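Local coordinates for protein anthranilate-CoA ligase (Stigmatella aurantiaca, PDB 4WV3) that belongs to the ANL superfamily of AMP-binding enzymes and combines a large N-terminal portion with a smaller C-terminal domain, at residues L8-V13 with D191-A196; V247-L252 with S280-S285. All blocks are in the same frame, centred on the assembly; numbering follows the deposited sequence.

Interaction 1: L8-V13 with D191-A196; sequences LYYNAV and DYPLTA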
loop_
_atom_site.group_PDB
_atom_site.type_symbol
_atom_site.label_atom_id
_atom_site.label_comp_id
_atom_site.label_asym_id
_atom_site.label_seq_id
_atom_site.Cartn_x
_atom_site.Cartn_y
_atom_site.Cartn_z
ATOM N N LEU A 8 -24.570 15.216 1.654
ATOM C CA LEU A 8 -24.855 14.275 2.733
ATOM C C LEU A 8 -25.009 12.858 2.194
ATOM O O LEU A 8 -24.574 11.891 2.821
ATOM C CB LEU A 8 -26.113 14.693 3.495
ATOM C CG LEU A 8 -26.425 13.899 4.766
ATOM C CD1 LEU A 8 -25.316 14.073 5.795
ATOM C CD2 LEU A 8 -27.770 14.317 5.340
ATOM N N TYR A 9 -25.627 12.746 1.024
ATOM C CA TYR A 9 -25.730 11.470 0.334
ATOM C C TYR A 9 -24.768 11.433 -0.848
ATOM O O TYR A 9 -24.963 12.126 -1.848
ATOM C CB TYR A 9 -27.165 11.215 -0.121
ATOM C CG TYR A 9 -28.107 10.900 1.019
ATOM C CD1 TYR A 9 -28.727 11.914 1.735
ATOM C CD2 TYR A 9 -28.369 9.586 1.384
ATOM C CE1 TYR A 9 -29.585 11.630 2.780
ATOM C CE2 TYR A 9 -29.225 9.290 2.428
ATOM C CZ TYR A 9 -29.831 10.317 3.121
ATOM O OH TYR A 9 -30.685 10.029 4.161
ATOM N N TYR A 10 -23.723 10.624 -0.718
ATOM C CA TYR A 10 -22.673 10.555 -1.724
ATOM C C TYR A 10 -22.315 9.110 -2.041
ATOM O O TYR A 10 -22.312 8.251 -1.158
ATOM C CB TYR A 10 -21.433 11.313 -1.239
ATOM C CG TYR A 10 -20.225 11.188 -2.141
ATOM C CD1 TYR A 10 -20.064 12.023 -3.239
ATOM C CD2 TYR A 10 -19.239 10.242 -1.886
ATOM C CE1 TYR A 10 -18.960 11.914 -4.064
ATOM C CE2 TYR A 10 -18.132 10.125 -2.705
ATOM C CZ TYR A 10 -17.997 10.964 -3.792
ATOM O OH TYR A 10 -16.897 10.853 -4.611
ATOM N N ASN A 11 -22.019 8.846 -3.309
ATOM C CA ASN A 11 -21.549 7.533 -3.727
ATOM C C ASN A 11 -20.183 7.652 -4.393
ATOM O O ASN A 11 -19.969 8.526 -5.233
ATOM C CB ASN A 11 -22.553 6.869 -4.671
ATOM C CG ASN A 11 -22.326 5.376 -4.807
ATOM O OD1 ASN A 11 -21.393 4.936 -5.479
ATOM N ND2 ASN A 11 -23.186 4.585 -4.174
ATOM N N ALA A 12 -19.265 6.768 -4.017
ATOM C CA ALA A 12 -17.886 6.829 -4.495
ATOM C C ALA A 12 -17.750 6.507 -5.983
ATOM O O ALA A 12 -16.668 6.637 -6.553
ATOM C CB ALA A 12 -16.998 5.910 -3.666
ATOM N N VAL A 13 -18.846 6.092 -6.611
ATOM C CA VAL A 13 -18.841 5.850 -8.048
ATOM C C VAL A 13 -18.707 7.178 -8.793
ATOM O O VAL A 13 -18.398 7.210 -9.985
ATOM C CB VAL A 13 -20.112 5.105 -8.511
ATOM C CG1 VAL A 13 -21.304 6.048 -8.542
ATOM C CG2 VAL A 13 -19.893 4.466 -9.876
ATOM N N ASP A 191 -14.478 8.943 2.052
ATOM C CA ASP A 191 -13.031 8.824 2.182
ATOM C C ASP A 191 -12.307 8.899 0.842
ATOM O O ASP A 191 -11.151 9.317 0.774
ATOM C CB ASP A 191 -12.671 7.524 2.902
ATOM C CG ASP A 191 -13.248 7.456 4.300
ATOM O OD1 ASP A 191 -13.430 8.527 4.917
ATOM O OD2 ASP A 191 -13.522 6.337 4.780
ATOM N N TYR A 192 -12.992 8.501 -0.223
ATOM C CA TYR A 192 -12.374 8.445 -1.547
ATOM C C TYR A 192 -12.110 9.813 -2.196
ATOM O O TYR A 192 -10.981 10.083 -2.609
ATOM C CB TYR A 192 -13.151 7.500 -2.475
ATOM C CG TYR A 192 -12.950 6.042 -2.133
ATOM C CD1 TYR A 192 -12.130 5.236 -2.910
ATOM C CD2 TYR A 192 -13.562 5.477 -1.021
ATOM C CE1 TYR A 192 -11.935 3.906 -2.600
ATOM C CE2 TYR A 192 -13.371 4.147 -0.700
ATOM C CZ TYR A 192 -12.556 3.366 -1.494
ATOM O OH TYR A 192 -12.359 2.042 -1.185
ATOM N N PRO A 193 -13.132 10.685 -2.287
ATOM C CA PRO A 193 -12.806 12.002 -2.846
ATOM C C PRO A 193 -11.986 12.848 -1.875
ATOM O O PRO A 193 -11.253 13.739 -2.308
ATOM C CB PRO A 193 -14.183 12.633 -3.069
ATOM C CG PRO A 193 -15.062 11.970 -2.078
ATOM C CD PRO A 193 -14.570 10.558 -1.993
ATOM N N LEU A 194 -12.106 12.565 -0.581
ATOM C CA LEU A 194 -11.359 13.298 0.436
ATOM C C LEU A 194 -9.857 13.044 0.341
ATOM O O LEU A 194 -9.066 13.985 0.313
ATOM C CB LEU A 194 -11.866 12.952 1.836
ATOM C CG LEU A 194 -13.117 13.687 2.317
ATOM C CD1 LEU A 194 -13.574 13.144 3.665
ATOM C CD2 LEU A 194 -12.849 15.178 2.402
ATOM N N THR A 195 -9.465 11.774 0.292
ATOM C CA THR A 195 -8.055 11.427 0.141
ATOM C C THR A 195 -7.533 11.867 -1.222
ATOM O O THR A 195 -6.371 12.254 -1.356
ATOM C CB THR A 195 -7.803 9.914 0.315
ATOM O OG1 THR A 195 -8.658 9.177 -0.569
ATOM C CG2 THR A 195 -8.069 9.485 1.750
ATOM N N ALA A 196 -8.397 11.808 -2.230
ATOM C CA ALA A 196 -8.025 12.208 -3.582
ATOM C C ALA A 196 -7.721 13.698 -3.648
ATOM O O ALA A 196 -6.861 14.133 -4.414
ATOM C CB ALA A 196 -9.124 11.843 -4.569
#
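Asp191 O, in the first turn of the helix whose Tyr192 and Pro193 meet Ala12 and Tyr10, is gripped twice by one residue. Thr195 N reaches it at 3.0 Å in the ordinary helical bond, and Thr195 OG1 donates to the same Asp191 O at 2.8 Å, tilted 17° from the carbonyl plane. The contact is an example of a loop seated on the first turn of a helix by apolar contacts alone; no hydrogen bond crosses between 8-13 and 191-196. The main contact joins the outer end of the Tyr10 phenol to the Pro193 ring, with Tyr10 OH 3.3 Å and Tyr10 CZ 3.5 Å from Pro193 CG. The two side chains approach from opposite directions, and Tyr10 CG, anti to the backbone nitrogen (chi1 174°), sends the ring out toward the helix. Pro193 suits a first helical turn, where its missing N-H costs no helical bond. Beside this pair, Ala12 CB lies 4.3 Å from Tyr192 CB. The Tyr192 hydroxyl is bonded to Ser171, and its ring meets Phe323 edge-to-face; the Tyr192 side chain is about 11 Å from the bound 3UK. Ala12 N is hydrogen-bonded to His189 ND1, just ahead of the helix. The loop shapes its own exit toward helix 14-17 with a capping bond, Val13 N to Asn11 OD1 at 3.0 Å, in the carbonyl plane on a lone pair.

Interaction 2: V247-L252 with S280-S285; sequences VASNVL and SQHDLS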
loop_
_atom_site.group_PDB
_atom_site.type_symbol
_atom_site.label_atom_id
_atom_site.label_comp_id
_atom_site.label_asym_id
_atom_site.label_seq_id
_atom_site.Cartn_x
_atom_site.Cartn_y
_atom_site.Cartn_z
ATOM N N VAL A 247 9.492 -9.192 -10.888
ATOM C CA VAL A 247 10.306 -8.942 -12.072
ATOM C C VAL A 247 10.398 -7.444 -12.350
ATOM O O VAL A 247 9.517 -6.867 -12.988
ATOM C CB VAL A 247 9.740 -9.660 -13.309
ATOM C CG1 VAL A 247 10.723 -9.572 -14.464
ATOM C CG2 VAL A 247 9.434 -11.111 -12.982
ATOM N N ALA A 248 11.471 -6.825 -11.868
ATOM C CA ALA A 248 11.637 -5.378 -11.966
ATOM C C ALA A 248 11.824 -4.898 -13.403
ATOM O O ALA A 248 11.504 -3.756 -13.729
ATOM C CB ALA A 248 12.801 -4.919 -11.097
ATOM N N SER A 249 12.344 -5.773 -14.259
ATOM C CA SER A 249 12.596 -5.418 -15.651
ATOM C C SER A 249 11.296 -5.182 -16.417
ATOM O O SER A 249 11.202 -4.257 -17.223
ATOM C CB SER A 249 13.426 -6.502 -16.342
ATOM O OG SER A 249 13.722 -6.139 -17.679
ATOM N N ASN A 250 10.298 -6.022 -16.162
ATOM C CA ASN A 250 8.999 -5.880 -16.810
ATOM C C ASN A 250 8.267 -4.625 -16.350
ATOM O O ASN A 250 7.475 -4.049 -17.096
ATOM C CB ASN A 250 8.131 -7.114 -16.564
ATOM C CG ASN A 250 8.685 -8.356 -17.230
ATOM O OD1 ASN A 250 9.471 -8.269 -18.174
ATOM N ND2 ASN A 250 8.273 -9.522 -16.744
ATOM N N VAL A 251 8.535 -4.211 -15.117
ATOM C CA VAL A 251 7.945 -2.996 -14.573
ATOM C C VAL A 251 8.462 -1.776 -15.328
ATOM O O VAL A 251 7.690 -0.895 -15.707
ATOM C CB VAL A 251 8.263 -2.839 -13.074
ATOM C CG1 VAL A 251 7.599 -1.589 -12.518
ATOM C CG2 VAL A 251 7.810 -4.070 -12.308
ATOM N N LEU A 252 9.771 -1.739 -15.554
ATOM C CA LEU A 252 10.401 -0.629 -16.261
ATOM C C LEU A 252 9.983 -0.590 -17.725
ATOM O O LEU A 252 9.940 0.476 -18.341
ATOM C CB LEU A 252 11.923 -0.721 -16.153
ATOM C CG LEU A 252 12.493 -0.635 -14.737
ATOM C CD1 LEU A 252 14.006 -0.764 -14.765
ATOM C CD2 LEU A 252 12.074 0.664 -14.069
ATOM N N SER A 280 19.256 1.661 -16.972
ATOM C CA SER A 280 19.131 2.849 -17.810
ATOM C C SER A 280 18.711 2.524 -19.242
ATOM O O SER A 280 18.420 3.426 -20.029
ATOM C CB SER A 280 20.441 3.639 -17.811
ATOM O OG SER A 280 21.518 2.834 -18.255
ATOM N N GLN A 281 18.674 1.239 -19.576
ATOM C CA GLN A 281 18.318 0.819 -20.928
ATOM C C GLN A 281 16.826 0.985 -21.215
ATOM O O GLN A 281 16.391 0.873 -22.361
ATOM C CB GLN A 281 18.756 -0.625 -21.180
ATOM C CG GLN A 281 20.260 -0.835 -21.098
ATOM C CD GLN A 281 21.022 -0.043 -22.144
ATOM O OE1 GLN A 281 20.504 0.247 -23.222
ATOM N NE2 GLN A 281 22.262 0.314 -21.827
ATOM N N HIS A 282 16.049 1.254 -20.171
ATOM C CA HIS A 282 14.618 1.486 -20.328
ATOM C C HIS A 282 14.326 2.982 -20.368
ATOM O O HIS A 282 14.911 3.757 -19.610
ATOM C CB HIS A 282 13.840 0.834 -19.185
ATOM C CG HIS A 282 14.181 -0.606 -18.964
ATOM N ND1 HIS A 282 13.519 -1.634 -19.599
ATOM C CD2 HIS A 282 15.113 -1.189 -18.173
ATOM C CE1 HIS A 282 14.028 -2.790 -19.210
ATOM N NE2 HIS A 282 14.998 -2.547 -18.346
ATOM N N ASP A 283 13.423 3.384 -21.255
ATOM C CA ASP A 283 13.053 4.788 -21.381
ATOM C C ASP A 283 12.050 5.189 -20.303
ATOM O O ASP A 283 10.897 4.758 -20.320
ATOM C CB ASP A 283 12.484 5.073 -22.772
ATOM C CG ASP A 283 12.112 6.530 -22.961
ATOM O OD1 ASP A 283 12.721 7.392 -22.293
ATOM O OD2 ASP A 283 11.213 6.813 -23.780
ATOM N N LEU A 284 12.501 6.019 -19.368
ATOM C CA LEU A 284 11.666 6.472 -18.259
ATOM C C LEU A 284 11.414 7.975 -18.341
ATOM O O LEU A 284 11.163 8.626 -17.327
ATOM C CB LEU A 284 12.329 6.133 -16.921
ATOM C CG LEU A 284 12.097 4.755 -16.294
ATOM C CD1 LEU A 284 12.561 3.627 -17.200
ATOM C CD2 LEU A 284 12.797 4.675 -14.947
ATOM N N SER A 285 11.474 8.519 -19.552
ATOM C CA SER A 285 11.389 9.963 -19.751
ATOM C C SER A 285 9.990 10.540 -19.525
ATOM O O SER A 285 9.845 11.729 -19.243
ATOM C CB SER A 285 11.891 10.341 -21.148
ATOM O OG SER A 285 11.104 9.734 -22.157
HETATM O O HOH W 1 16.090 -4.536 -17.008
#
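In the beta-alpha-beta crossover linking the parallel strands 262-265 and 289-292, the loop that returns to the second strand runs past the first turns of helix 248-258, and a CH-pi contact marks the meeting. Leu252 CB sits over one face of the His282 imidazole, 3.8 Å from its centroid and 18° off the ring normal, displaced toward the rim beside His282 CG. The two side chains cross at about a right angle, and Leu252 CD1 extends along the ring to lie 3.6 Å from His282 CD2. The same leucine serves a second partner: its other methyl, Leu252 CD2, meets Leu284 CD2 at 4.2 Å. At the ring edge a water bridges the segments, 2.6 Å from His282 NE2, in the ring plane, and 2.9 Å from Ser249 OG. Ser249 OG is directed there by a chi1 of -178°, anti to its own main-chain nitrogen. Ser256 OG, one turn beyond Leu252, is hydrogen-bonded to Asp283 O. Beyond the contact the loop bends through an Asx turn, Asp283 OD1 accepting from Ser285 N at 3.2 Å; Ser285 OG donates to the same oxygen at 2.8 Å, from the same face of the carboxylate.

Overall arrangement
Both contacts set an irregular loop against the first turns of a helix, and in neither does a direct hydrogen bond join the two segments. Their surroundings differ. Interaction 1 is fully buried and joins residues far apart in sequence, bringing the N-terminal loop to helix 191-204; its cross-segment chemistry is apolar. Interaction 2 is partly exposed and more local, and joins two successive connections of the nine-stranded mixed sheet; there a water bridge accompanies the aliphatic-aromatic contact. The two use different helices and different loops. Their centres lie 34 Å apart and their nearest atoms about 22 Å, and they do not touch.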